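Side-chain contacts in AtGH3.15 acyl acid amido synthetase (Arabidopsis thaliana, PDB 6E1Q), which catalyses the ATP-dependent conjugation of glutamine, and possibly cysteine, to the auxin precursor indole-3-butyric acid, and also modifies the herbicide 2,4-DB: residues 496-499 / 500-503; 14-17 / 18-21. All blocks are in the same frame, centred on the assembly; numbering follows the deposited sequence.

Contact 1 (496-499 / 500-503)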
ATOM      1  N   ASN A 496      30.948   8.129  -8.995  1.00 49.07           N
ATOM      2  CA  ASN A 496      32.130   7.626  -9.679  1.00 40.29           C
ATOM      3  C   ASN A 496      31.914   6.170 -10.100  1.00 48.96           C
ATOM      4  O   ASN A 496      31.062   5.454  -9.562  1.00 37.91           O
ATOM      5  CB  ASN A 496      33.386   7.817  -8.814  1.00 42.42           C
ATOM      6  CG  ASN A 496      33.535   6.769  -7.715  1.00 48.56           C
ATOM      7  OD1 ASN A 496      33.683   5.572  -7.979  1.00 48.87           O
ATOM      8  ND2 ASN A 496      33.557   7.236  -6.465  1.00 43.16           N
ATOM      9  N   ARG A 497      32.683   5.739 -11.106  1.00 52.92           N
ATOM     10  CA  ARG A 497      32.413   4.438 -11.707  1.00 48.93           C
ATOM     11  C   ARG A 497      32.766   3.300 -10.756  1.00 43.40           C
ATOM     12  O   ARG A 497      32.071   2.276 -10.743  1.00 40.91           O
ATOM     13  CB  ARG A 497      33.155   4.301 -13.042  1.00 50.61           C
ATOM     14  CG  ARG A 497      33.412   2.860 -13.494  1.00 58.47           C
ATOM     15  CD  ARG A 497      33.518   2.725 -15.024  1.00 68.24           C
ATOM     16  NE  ARG A 497      32.544   3.559 -15.733  1.00 87.81           N
ATOM     17  CZ  ARG A 497      31.460   3.108 -16.372  1.00 93.36           C
ATOM     18  NH1 ARG A 497      31.176   1.813 -16.400  1.00 94.09           N
ATOM     19  NH2 ARG A 497      30.645   3.961 -16.982  1.00 89.21           N
ATOM     20  N   ASP A 498      33.799   3.477  -9.925  1.00 38.29           N
ATOM     21  CA  ASP A 498      34.198   2.427  -8.989  1.00 36.91           C
ATOM     22  C   ASP A 498      33.082   2.104  -8.004  1.00 38.39           C
ATOM     23  O   ASP A 498      32.753   0.933  -7.782  1.00 40.61           O
ATOM     24  CB  ASP A 498      35.468   2.824  -8.224  1.00 41.39           C
ATOM     25  CG  ASP A 498      36.726   2.801  -9.096  1.00 56.41           C
ATOM     26  OD1 ASP A 498      36.994   1.789  -9.778  1.00 59.47           O
ATOM     27  OD2 ASP A 498      37.470   3.794  -9.072  1.00 61.13           O
ATOM     28  N   VAL A 499      32.487   3.125  -7.390  1.00 41.26           N
ATOM     29  CA  VAL A 499      31.393   2.848  -6.466  1.00 37.92           C
ATOM     30  C   VAL A 499      30.198   2.229  -7.204  1.00 34.20           C
ATOM     31  O   VAL A 499      29.599   1.265  -6.714  1.00 36.44           O
ATOM     32  CB  VAL A 499      31.025   4.115  -5.669  1.00 42.83           C
ATOM     33  CG1 VAL A 499      30.456   5.179  -6.566  1.00 48.57           C
ATOM     34  CG2 VAL A 499      30.049   3.766  -4.555  1.00 44.53           C
ATOM     35  N   MET A 500      29.851   2.727  -8.404  1.00 38.65           N
ATOM     36  CA  MET A 500      28.734   2.138  -9.158  1.00 38.05           C
ATOM     37  C   MET A 500      28.996   0.676  -9.477  1.00 39.80           C
ATOM     38  O   MET A 500      28.089  -0.158  -9.380  1.00 41.69           O
ATOM     39  CB  MET A 500      28.463   2.919 -10.458  1.00 33.46           C
ATOM     40  CG  MET A 500      27.740   4.243 -10.249  1.00 33.23           C
ATOM     41  SD  MET A 500      26.377   4.061  -9.063  1.00 42.04           S
ATOM     42  CE  MET A 500      25.227   3.033  -9.993  1.00 34.12           C
ATOM     43  N   GLU A 501      30.235   0.344  -9.841  1.00 33.91           N
ATOM     44  CA  GLU A 501      30.553  -1.042 -10.154  1.00 33.53           C
ATOM     45  C   GLU A 501      30.459  -1.919  -8.910  1.00 38.42           C
ATOM     46  O   GLU A 501      30.028  -3.078  -8.988  1.00 37.40           O
ATOM     47  CB  GLU A 501      31.940  -1.119 -10.795  1.00 38.49           C
ATOM     48  CG  GLU A 501      31.966  -0.549 -12.222  1.00 44.20           C
ATOM     49  CD  GLU A 501      33.339  -0.648 -12.902  1.00 48.67           C
ATOM     50  OE1 GLU A 501      34.383  -0.488 -12.226  1.00 45.41           O
ATOM     51  OE2 GLU A 501      33.366  -0.882 -14.131  1.00 53.47           O
ATOM     52  N   GLU A 502      30.853  -1.385  -7.750  1.00 31.98           N
ATOM     53  CA  GLU A 502      30.684  -2.149  -6.516  1.00 31.54           C
ATOM     54  C   GLU A 502      29.210  -2.281  -6.153  1.00 30.54           C
ATOM     55  O   GLU A 502      28.808  -3.309  -5.592  1.00 30.96           O
ATOM     56  CB  GLU A 502      31.487  -1.510  -5.379  1.00 31.51           C
ATOM     57  CG  GLU A 502      31.541  -2.331  -4.074  1.00 29.34           C
ATOM     58  CD  GLU A 502      32.367  -3.607  -4.187  1.00 38.46           C
ATOM     59  OE1 GLU A 502      32.991  -3.818  -5.249  1.00 43.31           O
ATOM     60  OE2 GLU A 502      32.406  -4.399  -3.204  1.00 32.48           O
ATOM     61  N   CYS A 503      28.386  -1.272  -6.487  1.00 28.69           N
ATOM     62  CA  CYS A 503      26.940  -1.409  -6.305  1.00 33.53           C
ATOM     63  C   CYS A 503      26.406  -2.589  -7.106  1.00 34.90           C
ATOM     64  O   CYS A 503      25.612  -3.393  -6.601  1.00 32.90           O
ATOM     65  CB  CYS A 503      26.212  -0.125  -6.726  1.00 26.53           C
ATOM     66  SG  CYS A 503      26.402   1.200  -5.526  1.00 36.95           S
TER
HETATM   67  O   HOH W   1      31.083  -0.562 -15.747  1.00 49.42           O
HETATM   68  O   HOH W   2      36.286   1.334 -12.766  1.00 58.54           O
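Asn496 and Met500 close the first turn of helix 497-510 in the GH3 C-terminal region, where Asn496 is the N-cap. Its backbone O accepts from Met500 N at 3.2 Å, while its side chain turns back over the helix start: OD1 takes the N-H of Val499 at 2.8 Å, with the donor tilted 33° from the amide plane. The side chain thus satisfies a first-turn amide that has no helical carbonyl before it, while the backbone O makes the ordinary first helical bond.

Arg497 meets Glu501 one turn on. Its CG lies anti to the backbone N (chi1 157°), which carries the aliphatic chain obliquely across the glutamate, and CG rests 3.6 Å from Glu501 CD. The guanidinium and carboxylate planes stand nearly perpendicular, at 87°, and Arg497 NH1 stays 4.1 Å from Glu501 OE2, beyond a salt bridge. A water spans the gap, donating to Glu501 OE2 and weakly accepting from Arg497 NH1, and Arg581 forms a weak, long ion pair with that same OE2. A glutamine in place of Glu501 would probably leave the guanidinium of Arg497 without its nearby negative charge and weaken the water bridge.

Asp498 adds a second bridge: its OD1 and Glu501 OE1 accept from one water, which separates two like charges and probably eases their repulsion. Val499, with its side chain beside the loop at His458, ends the segment. Met500 and Cys503 pack inward on Ile530 and Trp482 of neighbouring strands, and the backbone N of Cys503 donates to Val499 O at 2.8 Å.

Contact 2 (14-17 / 18-21)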
ATOM      1  N   LEU A  14      -9.900   0.555  24.756  1.00 38.17           N
ATOM      2  CA  LEU A  14      -8.628  -0.117  24.998  1.00 37.26           C
ATOM      3  C   LEU A  14      -8.833  -1.418  25.760  1.00 43.71           C
ATOM      4  O   LEU A  14      -8.123  -2.404  25.527  1.00 46.26           O
ATOM      5  CB  LEU A  14      -7.687   0.805  25.776  1.00 42.64           C
ATOM      6  CG  LEU A  14      -7.347   2.149  25.125  1.00 47.84           C
ATOM      7  CD1 LEU A  14      -6.621   3.043  26.117  1.00 49.78           C
ATOM      8  CD2 LEU A  14      -6.507   1.930  23.881  1.00 50.50           C
ATOM      9  N   SER A  15      -9.796  -1.437  26.688  1.00 37.22           N
ATOM     10  CA  SER A  15     -10.087  -2.677  27.399  1.00 35.50           C
ATOM     11  C   SER A  15     -10.653  -3.737  26.458  1.00 40.60           C
ATOM     12  O   SER A  15     -10.362  -4.926  26.614  1.00 38.88           O
ATOM     13  CB  SER A  15     -11.048  -2.409  28.553  1.00 41.13           C
ATOM     14  OG  SER A  15     -11.574  -3.621  29.043  1.00 48.77           O
ATOM     15  N   LEU A  16     -11.440  -3.333  25.463  1.00 37.79           N
ATOM     16  CA  LEU A  16     -11.951  -4.300  24.497  1.00 37.21           C
ATOM     17  C   LEU A  16     -10.831  -4.854  23.614  1.00 37.80           C
ATOM     18  O   LEU A  16     -10.827  -6.047  23.272  1.00 32.32           O
ATOM     19  CB  LEU A  16     -13.033  -3.651  23.635  1.00 38.93           C
ATOM     20  CG  LEU A  16     -13.838  -4.648  22.805  1.00 51.83           C
ATOM     21  CD1 LEU A  16     -14.419  -5.719  23.724  1.00 56.13           C
ATOM     22  CD2 LEU A  16     -14.939  -3.948  22.018  1.00 56.48           C
ATOM     23  N   LEU A  17      -9.885  -4.001  23.216  1.00 33.14           N
ATOM     24  CA  LEU A  17      -8.752  -4.490  22.437  1.00 34.49           C
ATOM     25  C   LEU A  17      -7.952  -5.524  23.229  1.00 39.08           C
ATOM     26  O   LEU A  17      -7.419  -6.481  22.654  1.00 34.69           O
ATOM     27  CB  LEU A  17      -7.857  -3.327  22.018  1.00 32.25           C
ATOM     28  CG  LEU A  17      -8.400  -2.297  21.026  1.00 35.83           C
ATOM     29  CD1 LEU A  17      -7.437  -1.125  20.892  1.00 35.50           C
ATOM     30  CD2 LEU A  17      -8.670  -2.932  19.656  1.00 30.28           C
ATOM     31  N   GLU A  18      -7.848  -5.347  24.548  1.00 36.73           N
ATOM     32  CA  GLU A  18      -7.182  -6.363  25.361  1.00 37.02           C
ATOM     33  C   GLU A  18      -7.963  -7.673  25.336  1.00 39.74           C
ATOM     34  O   GLU A  18      -7.386  -8.735  25.098  1.00 38.82           O
ATOM     35  CB  GLU A  18      -6.980  -5.860  26.799  1.00 37.64           C
ATOM     36  CG  GLU A  18      -6.041  -4.642  26.902  1.00 45.38           C
ATOM     37  CD  GLU A  18      -4.680  -4.830  26.196  1.00 46.32           C
ATOM     38  OE1 GLU A  18      -3.876  -5.682  26.624  1.00 42.83           O
ATOM     39  OE2 GLU A  18      -4.400  -4.102  25.215  1.00 50.93           O
ATOM     40  N   ASP A  19      -9.283  -7.613  25.558  1.00 41.03           N
ATOM     41  CA  ASP A  19     -10.129  -8.802  25.431  1.00 43.21           C
ATOM     42  C   ASP A  19      -9.917  -9.500  24.093  1.00 41.46           C
ATOM     43  O   ASP A  19      -9.722 -10.722  24.045  1.00 42.44           O
ATOM     44  CB  ASP A  19     -11.609  -8.431  25.578  1.00 40.41           C
ATOM     45  CG  ASP A  19     -11.942  -7.854  26.939  1.00 55.93           C
ATOM     46  OD1 ASP A  19     -11.074  -7.884  27.842  1.00 63.82           O
ATOM     47  OD2 ASP A  19     -13.076  -7.346  27.093  1.00 65.95           O
ATOM     48  N   LEU A  20      -9.968  -8.731  22.992  1.00 33.68           N
ATOM     49  CA  LEU A  20      -9.903  -9.307  21.652  1.00 35.27           C
ATOM     50  C   LEU A  20      -8.587 -10.027  21.396  1.00 36.28           C
ATOM     51  O   LEU A  20      -8.562 -11.009  20.655  1.00 37.57           O
ATOM     52  CB  LEU A  20     -10.095  -8.223  20.591  1.00 33.79           C
ATOM     53  CG  LEU A  20     -11.499  -7.624  20.494  1.00 41.02           C
ATOM     54  CD1 LEU A  20     -11.522  -6.433  19.522  1.00 37.09           C
ATOM     55  CD2 LEU A  20     -12.511  -8.668  20.067  1.00 41.05           C
ATOM     56  N   THR A  21      -7.485  -9.553  21.973  1.00 35.30           N
ATOM     57  CA  THR A  21      -6.184 -10.185  21.766  1.00 29.62           C
ATOM     58  C   THR A  21      -5.843 -11.199  22.852  1.00 34.32           C
ATOM     59  O   THR A  21      -4.758 -11.793  22.816  1.00 30.35           O
ATOM     60  CB  THR A  21      -5.101  -9.113  21.679  1.00 35.78           C
ATOM     61  OG1 THR A  21      -5.172  -8.267  22.835  1.00 33.59           O
ATOM     62  CG2 THR A  21      -5.318  -8.261  20.424  1.00 26.91           C
TER
HETATM   63  O   HOH W   3      -5.600  -1.833  24.467  1.00 48.79           O
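Leu16 and Leu20, one turn apart on helix 10-22, form the apolar ridge of this i to i+4 contact: Leu16 CG and Leu20 CD1 are 4.4 Å apart, a loose touch, and what binds the two turns closely is the backbone. Leu20 N donates to Leu16 O at 2.8 Å, and the side chain of Leu20 leans over the same oxygen, CG lying 3.3 Å from it.

A tighter, polar part of the contact lies at Thr21. Its OG1 stands between the backbone N and the carbonyl carbon (chi1 54°), a torsion that brings the hydroxyl back to the preceding turn, 2.9 Å from Leu17 O. Glu18 O is also within reach of the hydroxyl, so the single proton may serve either carbonyl, while Asn417 ND2 bonds to OG1 from outside the helix. Glu18 is held at both carboxylate oxygens, OE1 by Asn417 and OE2 by Tyr416. A water donates to Glu18 OE2 and to Leu14 O, at 2.7 Å from OE2, tying this carboxylate to the turn before it.

The side of Ser15 and Asp19 is looser. Asp19, exposed, crosses the side chain of Leu16 at about a right angle, its OD2 4.0 Å from Leu16 CD1. Its OD1 lies 3.3 Å from Ser15 O, an approach of two acceptors that brings no bond, and the link here is the backbone bond from Asp19 N to Ser15 O.

Among its neighbours, the helix lays Leu14, Leu16 and Leu20 against helix 112-132, Leu124 touching both Leu16 and Leu20, while Glu18 and Thr21 face strand 404-416 and the turn that follows it.

Contact 2 comes first along the chain, in helix 10-22 of the GH3 N-terminal region, and contact 1 follows far later, in helix 497-510 of the C-terminal region. Their centres are 52 Å apart, on opposite sides of the chain's centre, and their nearest atoms are about 41 Å apart; the two share neither helix nor sheet. Contact 2 lies closer to the substrate-binding residues, the side chain of Leu17 being about 9 Å from that of substrate-binding Phe332, whereas contact 1 lies away from the annotated sites, its helix packed on strands 477-485, 529-533 and 574-579. Together they illustrate that the same i to i+4 geometry recurs in two regions of the ligase that do not touch at these sites.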